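Local atomic coordinates of hypothetical protein YfiH (PDB entry 6DZD), a protein that probably acts as a zinc-binding purine nucleoside phosphorylase that splits adenosine, inosine and methylthioadenosine with phosphate and may also deaminate adenosine. Residues W80-Q85 and F124-F129; G52-D57 and F104-A109; P134-D139 and M270-G275. All blocks are in the same frame, centred on the assembly; numbering follows the deposited sequence.

Contacts 1 and 3 belong to the buried core, whereas contact 2 lies at the surface. Contact 1 joins neighbouring strands within one mixed sheet through backbone bonds, aromatic rings and a glutamine amide; contact 3 sets a third strand of that sheet, 270-276, against a strand of the other large sheet, using side chains and a water. Strands 124-129 and 270-276 are neighbours, so the two contacts also touch, with Phe129 N and Met270 O 2.8 Å apart. Contact 2 packs two loops together with a leucine, a histidine and a tyrosine, and the tyrosine hydroxyl reaches Asp84 of contact 1. Contacts 2 and 3 do not touch.

Contact 1. Residues W80-Q85 and F124-F129; sequences WVFADQ and FLALCF
Phe124 lays its CB over one face of the Trp80 indole, 3.8 Å from that CB to the centroid of the five-membered ring, while Ala126 CB sits at the indole's edge, in its plane. The same Ala126 CB lies over the centre of the Phe82 ring, 3.6 Å from its centroid. The pair is parallel: edge strand 80-82 runs beside strand 124-129 in a mixed sheet, with these four side chains on one face and Val81 and Leu125 on the other. The Trp80 and Phe124 rings, nearly parallel, are slid apart and barely overlap. Met271 and Phe273 of the next strand also touch the indole, and its NE1 bonds to Thr75. Between the backbones, Val81 N donates to Phe124 O at 2.9 Å; the return bond from Ala126 N to Val81 O is weak. Beyond Phe82 the chains part, and a water accepts from Ala83 N near Ala126 O and Gln85 OE1. Gln85, its CG anti to the carbonyl carbon (chi1 -69°) and its chain extended, carries its amide to Cys128: Cys128 N meets a lone pair of OE1 almost straight (176°), and NE2 returns a bond to Cys128 O at 3.2 Å.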
ATOM      1  N   TRP A  80      15.559   3.073   5.331  1.00 24.59           N
ATOM      2  CA  TRP A  80      14.275   2.504   4.971  1.00 22.60           C
ATOM      3  C   TRP A  80      13.818   1.492   6.028  1.00 22.45           C
ATOM      4  O   TRP A  80      14.632   0.886   6.735  1.00 23.56           O
ATOM      5  CB  TRP A  80      14.348   1.832   3.599  1.00 22.28           C
ATOM      6  CG  TRP A  80      14.484   2.786   2.474  1.00 22.30           C
ATOM      7  CD1 TRP A  80      15.501   3.678   2.273  1.00 23.49           C
ATOM      8  CD2 TRP A  80      13.572   2.960   1.381  1.00 21.53           C
ATOM      9  NE1 TRP A  80      15.274   4.397   1.128  1.00 23.36           N
ATOM     10  CE2 TRP A  80      14.096   3.978   0.560  1.00 22.19           C
ATOM     11  CE3 TRP A  80      12.364   2.357   1.018  1.00 20.72           C
ATOM     12  CZ2 TRP A  80      13.453   4.409  -0.604  1.00 21.97           C
ATOM     13  CZ3 TRP A  80      11.726   2.785  -0.146  1.00 20.62           C
ATOM     14  CH2 TRP A  80      12.278   3.800  -0.942  1.00 21.33           C
ATOM     15  N   VAL A  81      12.495   1.318   6.133  1.00 21.54           N
ATOM     16  CA  VAL A  81      11.897   0.400   7.096  1.00 21.51           C
ATOM     17  C   VAL A  81      10.823  -0.433   6.407  1.00 20.35           C
ATOM     18  O   VAL A  81       9.914   0.119   5.777  1.00 19.28           O
ATOM     19  CB  VAL A  81      11.293   1.143   8.301  1.00 21.69           C
ATOM     20  CG1 VAL A  81      10.697   0.150   9.247  1.00 21.93           C
ATOM     21  CG2 VAL A  81      12.353   2.000   8.984  1.00 23.03           C
ATOM     22  N   PHE A  82      10.901  -1.756   6.583  1.00 20.08           N
ATOM     23  CA  PHE A  82      10.028  -2.723   5.933  1.00 20.00           C
ATOM     24  C   PHE A  82       9.270  -3.531   6.982  1.00 20.97           C
ATOM     25  O   PHE A  82       9.649  -3.568   8.155  1.00 21.89           O
ATOM     26  CB  PHE A  82      10.846  -3.653   5.001  1.00 20.83           C
ATOM     27  CG  PHE A  82      11.277  -2.995   3.714  1.00 20.14           C
ATOM     28  CD1 PHE A  82      12.207  -1.957   3.724  1.00 20.16           C
ATOM     29  CD2 PHE A  82      10.765  -3.402   2.502  1.00 19.78           C
ATOM     30  CE1 PHE A  82      12.601  -1.335   2.542  1.00 20.03           C
ATOM     31  CE2 PHE A  82      11.164  -2.788   1.321  1.00 19.64           C
ATOM     32  CZ  PHE A  82      12.082  -1.759   1.342  1.00 19.87           C
ATOM     33  N   ALA A  83       8.186  -4.182   6.552  1.00 18.38           N
ATOM     34  CA  ALA A  83       7.307  -4.913   7.458  1.00 19.71           C
ATOM     35  C   ALA A  83       7.180  -6.370   7.047  1.00 21.26           C
ATOM     36  O   ALA A  83       7.192  -6.707   5.859  1.00 20.72           O
ATOM     37  CB  ALA A  83       5.905  -4.313   7.514  1.00 18.72           C
ATOM     38  N   ASP A  84       7.101  -7.229   8.058  1.00 18.27           N
ATOM     39  CA  ASP A  84       6.696  -8.619   7.902  1.00 20.13           C
ATOM     40  C   ASP A  84       5.178  -8.602   7.829  1.00 20.32           C
ATOM     41  O   ASP A  84       4.497  -8.576   8.854  1.00 21.03           O
ATOM     42  CB  ASP A  84       7.217  -9.445   9.075  1.00 21.49           C
ATOM     43  CG  ASP A  84       6.448 -10.730   9.280  1.00 22.78           C
ATOM     44  OD1 ASP A  84       6.477 -11.593   8.373  1.00 23.16           O
ATOM     45  OD2 ASP A  84       5.816 -10.858  10.349  1.00 23.02           O
ATOM     46  N   GLN A  85       4.635  -8.591   6.618  1.00 21.49           N
ATOM     47  CA  GLN A  85       3.222  -8.295   6.440  1.00 19.75           C
ATOM     48  C   GLN A  85       2.393  -9.562   6.598  1.00 20.31           C
ATOM     49  O   GLN A  85       2.536 -10.506   5.809  1.00 20.02           O
ATOM     50  CB  GLN A  85       2.996  -7.631   5.086  1.00 16.90           C
ATOM     51  CG  GLN A  85       3.573  -6.212   4.983  1.00 15.96           C
ATOM     52  CD  GLN A  85       3.707  -5.746   3.549  1.00 14.67           C
ATOM     53  OE1 GLN A  85       4.761  -5.272   3.127  1.00 14.63           O
ATOM     54  NE2 GLN A  85       2.635  -5.899   2.783  1.00 13.89           N
ATOM     55  N   PHE A 124      12.174   6.479   5.332  1.00 24.82           N
ATOM     56  CA  PHE A 124      11.263   6.032   4.293  1.00 23.00           C
ATOM     57  C   PHE A 124      10.594   4.711   4.673  1.00 21.64           C
ATOM     58  O   PHE A 124      11.272   3.721   4.960  1.00 22.10           O
ATOM     59  CB  PHE A 124      12.015   5.922   2.968  1.00 23.20           C
ATOM     60  CG  PHE A 124      12.134   7.242   2.230  1.00 24.20           C
ATOM     61  CD1 PHE A 124      12.996   8.237   2.677  1.00 26.26           C
ATOM     62  CD2 PHE A 124      11.355   7.497   1.101  1.00 23.30           C
ATOM     63  CE1 PHE A 124      13.103   9.458   1.994  1.00 27.41           C
ATOM     64  CE2 PHE A 124      11.447   8.726   0.416  1.00 24.42           C
ATOM     65  CZ  PHE A 124      12.326   9.703   0.864  1.00 26.47           C
ATOM     66  N   LEU A 125       9.258   4.705   4.648  1.00 20.36           N
ATOM     67  CA  LEU A 125       8.436   3.556   5.015  1.00 19.79           C
ATOM     68  C   LEU A 125       8.062   2.789   3.752  1.00 19.38           C
ATOM     69  O   LEU A 125       7.820   3.394   2.703  1.00 19.23           O
ATOM     70  CB  LEU A 125       7.178   4.027   5.753  1.00 19.43           C
ATOM     71  CG  LEU A 125       7.386   5.241   6.679  1.00 20.08           C
ATOM     72  CD1 LEU A 125       6.090   5.716   7.322  1.00 19.92           C
ATOM     73  CD2 LEU A 125       8.379   4.899   7.741  1.00 21.09           C
ATOM     74  N   ALA A 126       8.015   1.457   3.841  1.00 19.06           N
ATOM     75  CA  ALA A 126       7.837   0.646   2.631  1.00 18.96           C
ATOM     76  C   ALA A 126       6.950  -0.582   2.849  1.00 18.77           C
ATOM     77  O   ALA A 126       7.229  -1.403   3.733  1.00 19.50           O
ATOM     78  CB  ALA A 126       9.208   0.215   2.087  1.00 19.96           C
ATOM     79  N   LEU A 127       5.919  -0.733   1.992  1.00 17.49           N
ATOM     80  CA  LEU A 127       5.037  -1.902   1.990  1.00 17.41           C
ATOM     81  C   LEU A 127       4.949  -2.552   0.602  1.00 17.41           C
ATOM     82  O   LEU A 127       4.981  -1.877  -0.432  1.00 17.35           O
ATOM     83  CB  LEU A 127       3.616  -1.547   2.508  1.00 16.80           C
ATOM     84  CG  LEU A 127       3.622  -1.118   3.990  1.00 17.28           C
ATOM     85  CD1 LEU A 127       2.314  -0.431   4.418  1.00 17.05           C
ATOM     86  CD2 LEU A 127       4.005  -2.267   4.940  1.00 18.65           C
ATOM     87  N   CYS A 128       4.872  -3.878   0.592  1.00 17.24           N
ATOM     88  CA  CYS A 128       4.910  -4.673  -0.629  1.00 17.55           C
ATOM     89  C   CYS A 128       3.504  -5.023  -1.107  1.00 16.86           C
ATOM     90  O   CYS A 128       2.583  -5.209  -0.300  1.00 16.53           O
ATOM     91  CB  CYS A 128       5.738  -5.938  -0.432  1.00 18.96           C
ATOM     92  SG  CYS A 128       7.474  -5.502  -0.275  1.00 20.21           S
ATOM     93  N   PHE A 129       3.328  -5.016  -2.433  1.00 10.14           N
ATOM     94  CA  PHE A 129       2.014  -5.122  -3.037  1.00 10.09           C
ATOM     95  C   PHE A 129       2.076  -5.888  -4.340  1.00 10.43           C
ATOM     96  O   PHE A 129       3.089  -5.849  -5.042  1.00 11.09           O
ATOM     97  CB  PHE A 129       1.425  -3.747  -3.289  1.00 33.77           C
ATOM     98  CG  PHE A 129       1.061  -3.020  -2.036  1.00 33.58           C
ATOM     99  CD1 PHE A 129      -0.186  -3.187  -1.469  1.00 33.62           C
ATOM    100  CD2 PHE A 129       1.965  -2.179  -1.421  1.00 33.57           C
ATOM    101  CE1 PHE A 129      -0.521  -2.513  -0.321  1.00 33.55           C
ATOM    102  CE2 PHE A 129       1.631  -1.509  -0.282  1.00 33.56           C
ATOM    103  CZ  PHE A 129       0.390  -1.671   0.271  1.00 33.50           C
TER
HETATM  104  O   HOH W   1       7.370  -4.000   3.673  1.00 14.85           O

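Contact 2. Residues G52-D57 and F104-A109; sequences GLHVQD and FRYDTA
The His54 and Tyr106 rings lie with planes 21° apart but slid past each other, so far that they hardly overlap, the centroids being 5.5 Å apart. What rests on the tyrosine is the histidine's CB: it lies over one face, shifted toward the rim, with His54 CB 3.7 Å from Tyr106 CE1. Tyr106 reaches this position because its CG stands opposite the backbone N (chi1 -161°), which swings the ring across to the 52-57 loop. Over one face of the imidazole lies Val55 CG1, from the histidine's own loop.

Leu53 makes the second half of the contact. Its CD1 methyl abuts the backbone at the Arg105-Tyr106 peptide, 3.7 Å from Tyr106 N, while the same side chain touches Val62 and Arg66 of helix 59-72. The tyrosine's far end is anchored elsewhere, its OH bonding to Asp84 OD1. An alanine at Tyr106 has neither ring nor hydroxyl, which is likely to leave His54 loosely seated and Asp84 OD1 without this partner.

Just after the tyrosine the chain folds back, Ala109 N bonding to Tyr106 O at 3.0 Å. This is a type I beta turn, and the whole is a loop-to-loop contact at the surface of the YfiH/LACC1 fold, mostly apolar between the two loops and linked through the Tyr106 hydroxyl to Asp84, just beyond edge strand 80-82.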
ATOM      1  N   GLY A  52      10.006  -7.822  -3.087  1.00 16.72           N
ATOM      2  CA  GLY A  52       9.695  -8.646  -1.938  1.00 17.09           C
ATOM      3  C   GLY A  52      10.810  -9.637  -1.666  1.00 19.52           C
ATOM      4  O   GLY A  52      11.292 -10.320  -2.579  1.00 20.55           O
ATOM      5  N   LEU A  53      11.226  -9.694  -0.400  1.00 17.88           N
ATOM      6  CA  LEU A  53      12.175 -10.691   0.057  1.00 19.77           C
ATOM      7  C   LEU A  53      11.474 -11.946   0.552  1.00 20.46           C
ATOM      8  O   LEU A  53      12.139 -12.893   0.969  1.00 21.21           O
ATOM      9  CB  LEU A  53      13.063 -10.120   1.170  1.00 19.63           C
ATOM     10  CG  LEU A  53      14.163  -9.106   0.828  1.00 19.53           C
ATOM     11  CD1 LEU A  53      14.793  -8.497   2.098  1.00 19.82           C
ATOM     12  CD2 LEU A  53      15.224  -9.749  -0.068  1.00 20.43           C
ATOM     13  N   HIS A  54      10.152 -11.991   0.492  1.00 22.62           N
ATOM     14  CA  HIS A  54       9.386 -13.086   1.063  1.00 22.96           C
ATOM     15  C   HIS A  54       8.676 -13.927   0.001  1.00 22.05           C
ATOM     16  O   HIS A  54       7.711 -14.628   0.317  1.00 21.62           O
ATOM     17  CB  HIS A  54       8.381 -12.529   2.072  1.00 22.71           C
ATOM     18  CG  HIS A  54       7.398 -11.581   1.462  1.00 20.69           C
ATOM     19  ND1 HIS A  54       7.777 -10.386   0.885  1.00 19.02           N
ATOM     20  CD2 HIS A  54       6.054 -11.661   1.313  1.00 18.82           C
ATOM     21  CE1 HIS A  54       6.706  -9.767   0.418  1.00 16.55           C
ATOM     22  NE2 HIS A  54       5.648 -10.518   0.665  1.00 16.42           N
ATOM     23  N   VAL A  55       9.092 -13.838  -1.259  1.00 23.02           N
ATOM     24  CA  VAL A  55       8.423 -14.570  -2.325  1.00 21.99           C
ATOM     25  C   VAL A  55       9.377 -15.542  -3.030  1.00 22.80           C
ATOM     26  O   VAL A  55       9.147 -15.923  -4.174  1.00 22.13           O
ATOM     27  CB  VAL A  55       7.758 -13.607  -3.324  1.00 20.18           C
ATOM     28  CG1 VAL A  55       6.713 -12.744  -2.625  1.00 18.74           C
ATOM     29  CG2 VAL A  55       8.806 -12.748  -4.008  1.00 20.54           C
ATOM     30  N   GLN A  56      10.450 -15.944  -2.348  1.00 25.72           N
ATOM     31  CA  GLN A  56      11.409 -16.932  -2.855  1.00 26.33           C
ATOM     32  C   GLN A  56      12.017 -16.525  -4.200  1.00 26.04           C
ATOM     33  O   GLN A  56      12.313 -17.370  -5.047  1.00 26.06           O
ATOM     34  CB  GLN A  56      10.742 -18.305  -2.965  1.00 26.21           C
ATOM     35  CG  GLN A  56       9.895 -18.683  -1.766  1.00 26.28           C
ATOM     36  CD  GLN A  56       9.126 -19.979  -2.014  1.00 26.10           C
ATOM     37  OE1 GLN A  56       8.103 -19.993  -2.714  1.00 25.26           O
ATOM     38  NE2 GLN A  56       9.638 -21.089  -1.465  1.00 26.90           N
ATOM     39  N   ASP A  57      12.243 -15.223  -4.383  1.00 21.42           N
ATOM     40  CA  ASP A  57      13.097 -14.713  -5.443  1.00 21.44           C
ATOM     41  C   ASP A  57      14.560 -14.757  -4.998  1.00 22.44           C
ATOM     42  O   ASP A  57      14.877 -14.986  -3.827  1.00 22.95           O
ATOM     43  CB  ASP A  57      12.682 -13.291  -5.821  1.00 20.77           C
ATOM     44  CG  ASP A  57      13.350 -12.785  -7.114  1.00 20.69           C
ATOM     45  OD1 ASP A  57      14.142 -13.533  -7.738  1.00 21.05           O
ATOM     46  OD2 ASP A  57      13.069 -11.630  -7.516  1.00 20.26           O
ATOM     47  N   PHE A 104      17.537  -4.892   4.292  1.00 21.88           N
ATOM     48  CA  PHE A 104      18.444  -5.843   3.652  1.00 22.59           C
ATOM     49  C   PHE A 104      18.139  -7.299   3.973  1.00 22.56           C
ATOM     50  O   PHE A 104      18.601  -8.189   3.254  1.00 23.10           O
ATOM     51  CB  PHE A 104      19.898  -5.539   4.043  1.00 24.86           C
ATOM     52  CG  PHE A 104      20.347  -4.171   3.631  1.00 25.47           C
ATOM     53  CD1 PHE A 104      20.143  -3.079   4.458  1.00 25.96           C
ATOM     54  CD2 PHE A 104      20.936  -3.971   2.397  1.00 25.66           C
ATOM     55  CE1 PHE A 104      20.549  -1.816   4.071  1.00 26.76           C
ATOM     56  CE2 PHE A 104      21.341  -2.719   2.006  1.00 26.44           C
ATOM     57  CZ  PHE A 104      21.147  -1.637   2.845  1.00 27.02           C
ATOM     58  N   ARG A 105      17.358  -7.559   5.004  1.00 24.44           N
ATOM     59  CA  ARG A 105      17.043  -8.912   5.417  1.00 25.41           C
ATOM     60  C   ARG A 105      15.619  -8.885   5.916  1.00 24.91           C
ATOM     61  O   ARG A 105      15.235  -7.940   6.602  1.00 24.10           O
ATOM     62  CB  ARG A 105      17.961  -9.406   6.542  1.00 26.31           C
ATOM     63  CG  ARG A 105      19.447  -9.406   6.219  1.00 26.91           C
ATOM     64  CD  ARG A 105      20.218 -10.031   7.352  1.00 28.14           C
ATOM     65  NE  ARG A 105      21.655 -10.065   7.112  1.00 30.06           N
ATOM     66  CZ  ARG A 105      22.504  -9.157   7.582  1.00 31.67           C
ATOM     67  NH1 ARG A 105      22.044  -8.141   8.303  1.00 31.50           N
ATOM     68  NH2 ARG A 105      23.808  -9.260   7.329  1.00 33.62           N
ATOM     69  N   TYR A 106      14.833  -9.904   5.555  1.00 23.08           N
ATOM     70  CA  TYR A 106      13.472 -10.009   6.074  1.00 22.96           C
ATOM     71  C   TYR A 106      13.454 -10.296   7.576  1.00 23.50           C
ATOM     72  O   TYR A 106      12.453  -9.995   8.239  1.00 23.25           O
ATOM     73  CB  TYR A 106      12.719 -11.104   5.317  1.00 23.80           C
ATOM     74  CG  TYR A 106      11.211 -11.028   5.422  1.00 23.68           C
ATOM     75  CD1 TYR A 106      10.490 -10.154   4.610  1.00 22.40           C
ATOM     76  CD2 TYR A 106      10.506 -11.841   6.309  1.00 24.64           C
ATOM     77  CE1 TYR A 106       9.120 -10.077   4.679  1.00 22.12           C
ATOM     78  CE2 TYR A 106       9.126 -11.771   6.394  1.00 24.60           C
ATOM     79  CZ  TYR A 106       8.437 -10.879   5.574  1.00 23.48           C
ATOM     80  OH  TYR A 106       7.063 -10.786   5.611  1.00 23.30           O
ATOM     81  N   ASP A 107      14.557 -10.833   8.122  1.00 26.34           N
ATOM     82  CA  ASP A 107      14.609 -11.213   9.527  1.00 26.88           C
ATOM     83  C   ASP A 107      14.359 -10.036  10.456  1.00 26.16           C
ATOM     84  O   ASP A 107      13.857 -10.232  11.572  1.00 26.48           O
ATOM     85  CB  ASP A 107      15.969 -11.817   9.862  1.00 27.62           C
ATOM     86  CG  ASP A 107      16.215 -13.139   9.161  1.00 28.42           C
ATOM     87  OD1 ASP A 107      15.300 -13.607   8.439  1.00 28.46           O
ATOM     88  OD2 ASP A 107      17.329 -13.703   9.338  1.00 29.00           O
ATOM     89  N   THR A 108      14.711  -8.817  10.029  1.00 24.14           N
ATOM     90  CA  THR A 108      14.521  -7.621  10.843  1.00 23.87           C
ATOM     91  C   THR A 108      13.342  -6.755  10.407  1.00 22.32           C
ATOM     92  O   THR A 108      13.157  -5.674  10.970  1.00 22.04           O
ATOM     93  CB  THR A 108      15.791  -6.774  10.833  1.00 24.86           C
ATOM     94  OG1 THR A 108      16.196  -6.549   9.473  1.00 24.08           O
ATOM     95  CG2 THR A 108      16.900  -7.462  11.620  1.00 27.16           C
ATOM     96  N   ALA A 109      12.564  -7.183   9.409  1.00 22.56           N
ATOM     97  CA  ALA A 109      11.345  -6.474   9.041  1.00 21.49           C
ATOM     98  C   ALA A 109      10.394  -6.459  10.230  1.00 21.91           C
ATOM     99  O   ALA A 109      10.397  -7.378  11.052  1.00 23.20           O
ATOM    100  CB  ALA A 109      10.684  -7.140   7.833  1.00 21.51           C
TER

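Contact 3. Residues P134-D139 and M270-G275; sequences PVYFYD and MMSFIG
Tyr136 reaches across from strand 133-139 and sets the hydroxyl end of its ring, OH and CZ, against Ser272 CB, with Tyr136 CZ 3.6 Å from Ser272 CB. With CG anti to the carbonyl carbon (chi1 -58°), the ring is carried across the gap to the 270-275 strand, where Phe273 O lies at its edge, near the ring plane and 3.9 Å from Tyr136 CE2. The hydroxyl itself is bonded to Gly33 O of strand 30-35, next to 270-276, so the phenol bridges to the facing sheet with a polar bond there and a carbon contact at Ser272. Phe34 from that same strand also packs on Tyr136 and Pro134. This combined fit is the tight part of the contact.

Further up the strand Ile274 adds a single methyl on a carbonyl oxygen, its CD1 3.9 Å from Phe137 O; Leu125 of strand 124-129 also touches the isoleucine.

The loose side is at Pro134, whose CB comes only to 4.5 Å from Ser272 CB, and Phe129 of strand 124-129 touches both residues. Near Pro134 a water fills in between the strands. The Ser272 OG donates to this water 3.3 Å away, and the water passes a bond on to Val135 O at 3.2 Å, so a backbone carbonyl and a serine hydroxyl are joined indirectly inside the core.

The two strands do not pair: their short axes run 8.5 Å apart at closest and almost in the same direction, 5° between them. Strand 133-139 bonds instead with strands 144-150 and 179-182 of its own sheet. Such spacing and side-chain filling are those of two beta sheets packed face to face, here the two large mixed sheets of this YfiH/LACC1-family protein.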
ATOM      1  N   PRO A 134      -3.037  -0.424  -1.471  1.00 17.59           N
ATOM      2  CA  PRO A 134      -2.127   0.480  -0.776  1.00 17.27           C
ATOM      3  C   PRO A 134      -2.799   1.792  -0.401  1.00 17.92           C
ATOM      4  O   PRO A 134      -3.445   2.434  -1.236  1.00 19.52           O
ATOM      5  CB  PRO A 134      -1.029   0.718  -1.817  1.00 17.40           C
ATOM      6  CG  PRO A 134      -1.566   0.205  -3.105  1.00 18.18           C
ATOM      7  CD  PRO A 134      -2.956  -0.236  -2.924  1.00 18.39           C
ATOM      8  N   VAL A 135      -2.653   2.220   0.845  1.00 17.15           N
ATOM      9  CA  VAL A 135      -3.207   3.495   1.284  1.00 18.01           C
ATOM     10  C   VAL A 135      -2.075   4.411   1.741  1.00 17.41           C
ATOM     11  O   VAL A 135      -1.119   3.971   2.388  1.00 16.42           O
ATOM     12  CB  VAL A 135      -4.254   3.308   2.394  1.00 18.30           C
ATOM     13  CG1 VAL A 135      -5.013   4.602   2.596  1.00 19.71           C
ATOM     14  CG2 VAL A 135      -5.220   2.182   2.014  1.00 18.72           C
ATOM     15  N   TYR A 136      -2.171   5.684   1.381  1.00 17.33           N
ATOM     16  CA  TYR A 136      -1.214   6.689   1.811  1.00 16.97           C
ATOM     17  C   TYR A 136      -1.911   7.697   2.715  1.00 17.45           C
ATOM     18  O   TYR A 136      -3.099   7.974   2.567  1.00 18.46           O
ATOM     19  CB  TYR A 136      -0.580   7.408   0.619  1.00 17.65           C
ATOM     20  CG  TYR A 136       0.136   6.524  -0.375  1.00 17.61           C
ATOM     21  CD1 TYR A 136      -0.573   5.722  -1.258  1.00 18.34           C
ATOM     22  CD2 TYR A 136       1.525   6.508  -0.455  1.00 17.14           C
ATOM     23  CE1 TYR A 136       0.077   4.913  -2.196  1.00 18.47           C
ATOM     24  CE2 TYR A 136       2.183   5.706  -1.388  1.00 17.37           C
ATOM     25  CZ  TYR A 136       1.446   4.910  -2.259  1.00 18.01           C
ATOM     26  OH  TYR A 136       2.053   4.110  -3.194  1.00 18.41           O
ATOM     27  N   PHE A 137      -1.163   8.242   3.660  1.00 16.93           N
ATOM     28  CA  PHE A 137      -1.726   9.167   4.629  1.00 17.45           C
ATOM     29  C   PHE A 137      -0.754  10.313   4.805  1.00 17.45           C
ATOM     30  O   PHE A 137       0.431  10.084   5.053  1.00 17.15           O
ATOM     31  CB  PHE A 137      -1.963   8.499   5.985  1.00 17.33           C
ATOM     32  CG  PHE A 137      -2.879   7.317   5.944  1.00 17.45           C
ATOM     33  CD1 PHE A 137      -2.401   6.065   5.560  1.00 16.72           C
ATOM     34  CD2 PHE A 137      -4.204   7.445   6.330  1.00 18.46           C
ATOM     35  CE1 PHE A 137      -3.242   4.969   5.546  1.00 16.92           C
ATOM     36  CE2 PHE A 137      -5.052   6.374   6.332  1.00 18.86           C
ATOM     37  CZ  PHE A 137      -4.581   5.131   5.941  1.00 18.05           C
ATOM     38  N   TYR A 138      -1.258  11.536   4.748  1.00 18.38           N
ATOM     39  CA  TYR A 138      -0.401  12.693   4.934  1.00 18.57           C
ATOM     40  C   TYR A 138      -1.162  13.774   5.675  1.00 19.33           C
ATOM     41  O   TYR A 138      -2.248  14.176   5.244  1.00 19.95           O
ATOM     42  CB  TYR A 138       0.102  13.205   3.588  1.00 18.86           C
ATOM     43  CG  TYR A 138       0.923  14.453   3.700  1.00 19.67           C
ATOM     44  CD1 TYR A 138       1.783  14.662   4.783  1.00 20.53           C
ATOM     45  CD2 TYR A 138       0.848  15.429   2.722  1.00 20.71           C
ATOM     46  CE1 TYR A 138       2.535  15.816   4.873  1.00 22.42           C
ATOM     47  CE2 TYR A 138       1.597  16.584   2.809  1.00 22.58           C
ATOM     48  CZ  TYR A 138       2.433  16.769   3.875  1.00 23.43           C
ATOM     49  OH  TYR A 138       3.167  17.910   3.926  1.00 25.54           O
ATOM     50  N   ASP A 139      -0.603  14.221   6.801  1.00 19.44           N
ATOM     51  CA  ASP A 139      -1.112  15.378   7.534  1.00 20.78           C
ATOM     52  C   ASP A 139      -0.113  16.522   7.413  1.00 22.58           C
ATOM     53  O   ASP A 139       0.921  16.520   8.095  1.00 23.36           O
ATOM     54  CB  ASP A 139      -1.354  15.025   9.003  1.00 20.80           C
ATOM     55  CG  ASP A 139      -1.988  16.165   9.793  1.00 22.21           C
ATOM     56  OD1 ASP A 139      -1.937  17.330   9.352  1.00 23.50           O
ATOM     57  OD2 ASP A 139      -2.534  15.889  10.879  1.00 22.17           O
ATOM     58  N   MET A 270       5.385  -5.142  -6.127  1.00 15.86           N
ATOM     59  CA  MET A 270       5.741  -3.735  -6.121  1.00 15.30           C
ATOM     60  C   MET A 270       5.838  -3.258  -4.675  1.00 14.54           C
ATOM     61  O   MET A 270       5.550  -3.999  -3.729  1.00 14.54           O
ATOM     62  CB  MET A 270       4.707  -2.910  -6.894  1.00 15.56           C
ATOM     63  CG  MET A 270       4.536  -3.335  -8.330  1.00 16.79           C
ATOM     64  SD  MET A 270       3.405  -4.739  -8.578  1.00 18.09           S
ATOM     65  CE  MET A 270       1.887  -4.100  -7.852  1.00 18.23           C
ATOM     66  N   MET A 271       6.257  -2.012  -4.484  1.00 17.11           N
ATOM     67  CA  MET A 271       6.232  -1.464  -3.136  1.00 16.65           C
ATOM     68  C   MET A 271       5.722  -0.027  -3.149  1.00 16.19           C
ATOM     69  O   MET A 271       5.936   0.717  -4.114  1.00 16.26           O
ATOM     70  CB  MET A 271       7.609  -1.544  -2.457  1.00 16.96           C
ATOM     71  CG  MET A 271       8.630  -0.645  -3.052  1.00 16.77           C
ATOM     72  SD  MET A 271      10.186  -0.844  -2.222  1.00 16.94           S
ATOM     73  CE  MET A 271      11.098   0.607  -2.731  1.00 16.65           C
ATOM     74  N   SER A 272       4.975   0.332  -2.109  1.00 17.67           N
ATOM     75  CA  SER A 272       4.677   1.725  -1.835  1.00 17.52           C
ATOM     76  C   SER A 272       5.699   2.258  -0.833  1.00 17.36           C
ATOM     77  O   SER A 272       6.227   1.516   0.000  1.00 17.29           O
ATOM     78  CB  SER A 272       3.246   1.894  -1.317  1.00 17.44           C
ATOM     79  OG  SER A 272       3.088   1.431   0.003  1.00 17.27           O
ATOM     80  N   PHE A 273       5.992   3.551  -0.937  1.00 17.90           N
ATOM     81  CA  PHE A 273       6.989   4.186  -0.089  1.00 17.68           C
ATOM     82  C   PHE A 273       6.560   5.613   0.201  1.00 18.01           C
ATOM     83  O   PHE A 273       5.940   6.273  -0.638  1.00 18.59           O
ATOM     84  CB  PHE A 273       8.373   4.182  -0.748  1.00 17.91           C
ATOM     85  CG  PHE A 273       8.371   4.800  -2.095  1.00 18.28           C
ATOM     86  CD1 PHE A 273       8.530   6.169  -2.242  1.00 18.76           C
ATOM     87  CD2 PHE A 273       8.151   4.029  -3.209  1.00 18.48           C
ATOM     88  CE1 PHE A 273       8.496   6.740  -3.472  1.00 19.43           C
ATOM     89  CE2 PHE A 273       8.111   4.590  -4.458  1.00 18.91           C
ATOM     90  CZ  PHE A 273       8.293   5.944  -4.597  1.00 19.27           C
ATOM     91  N   ILE A 274       6.904   6.092   1.389  1.00 18.02           N
ATOM     92  CA  ILE A 274       6.642   7.477   1.752  1.00 18.70           C
ATOM     93  C   ILE A 274       7.660   7.892   2.806  1.00 19.18           C
ATOM     94  O   ILE A 274       8.154   7.063   3.576  1.00 19.01           O
ATOM     95  CB  ILE A 274       5.184   7.679   2.241  1.00 18.73           C
ATOM     96  CG1 ILE A 274       4.799   9.158   2.185  1.00 20.00           C
ATOM     97  CG2 ILE A 274       4.990   7.101   3.657  1.00 18.34           C
ATOM     98  CD1 ILE A 274       3.366   9.446   2.549  1.00 20.82           C
ATOM     99  N   GLY A 275       8.015   9.173   2.795  1.00 21.22           N
ATOM    100  CA  GLY A 275       8.951   9.703   3.765  1.00 22.45           C
ATOM    101  C   GLY A 275       9.057  11.205   3.645  1.00 23.92           C
ATOM    102  O   GLY A 275       8.711  11.794   2.615  1.00 24.17           O
TER
HETATM  103  O   HOH W   2       0.102   1.280   1.293  1.00 16.78           O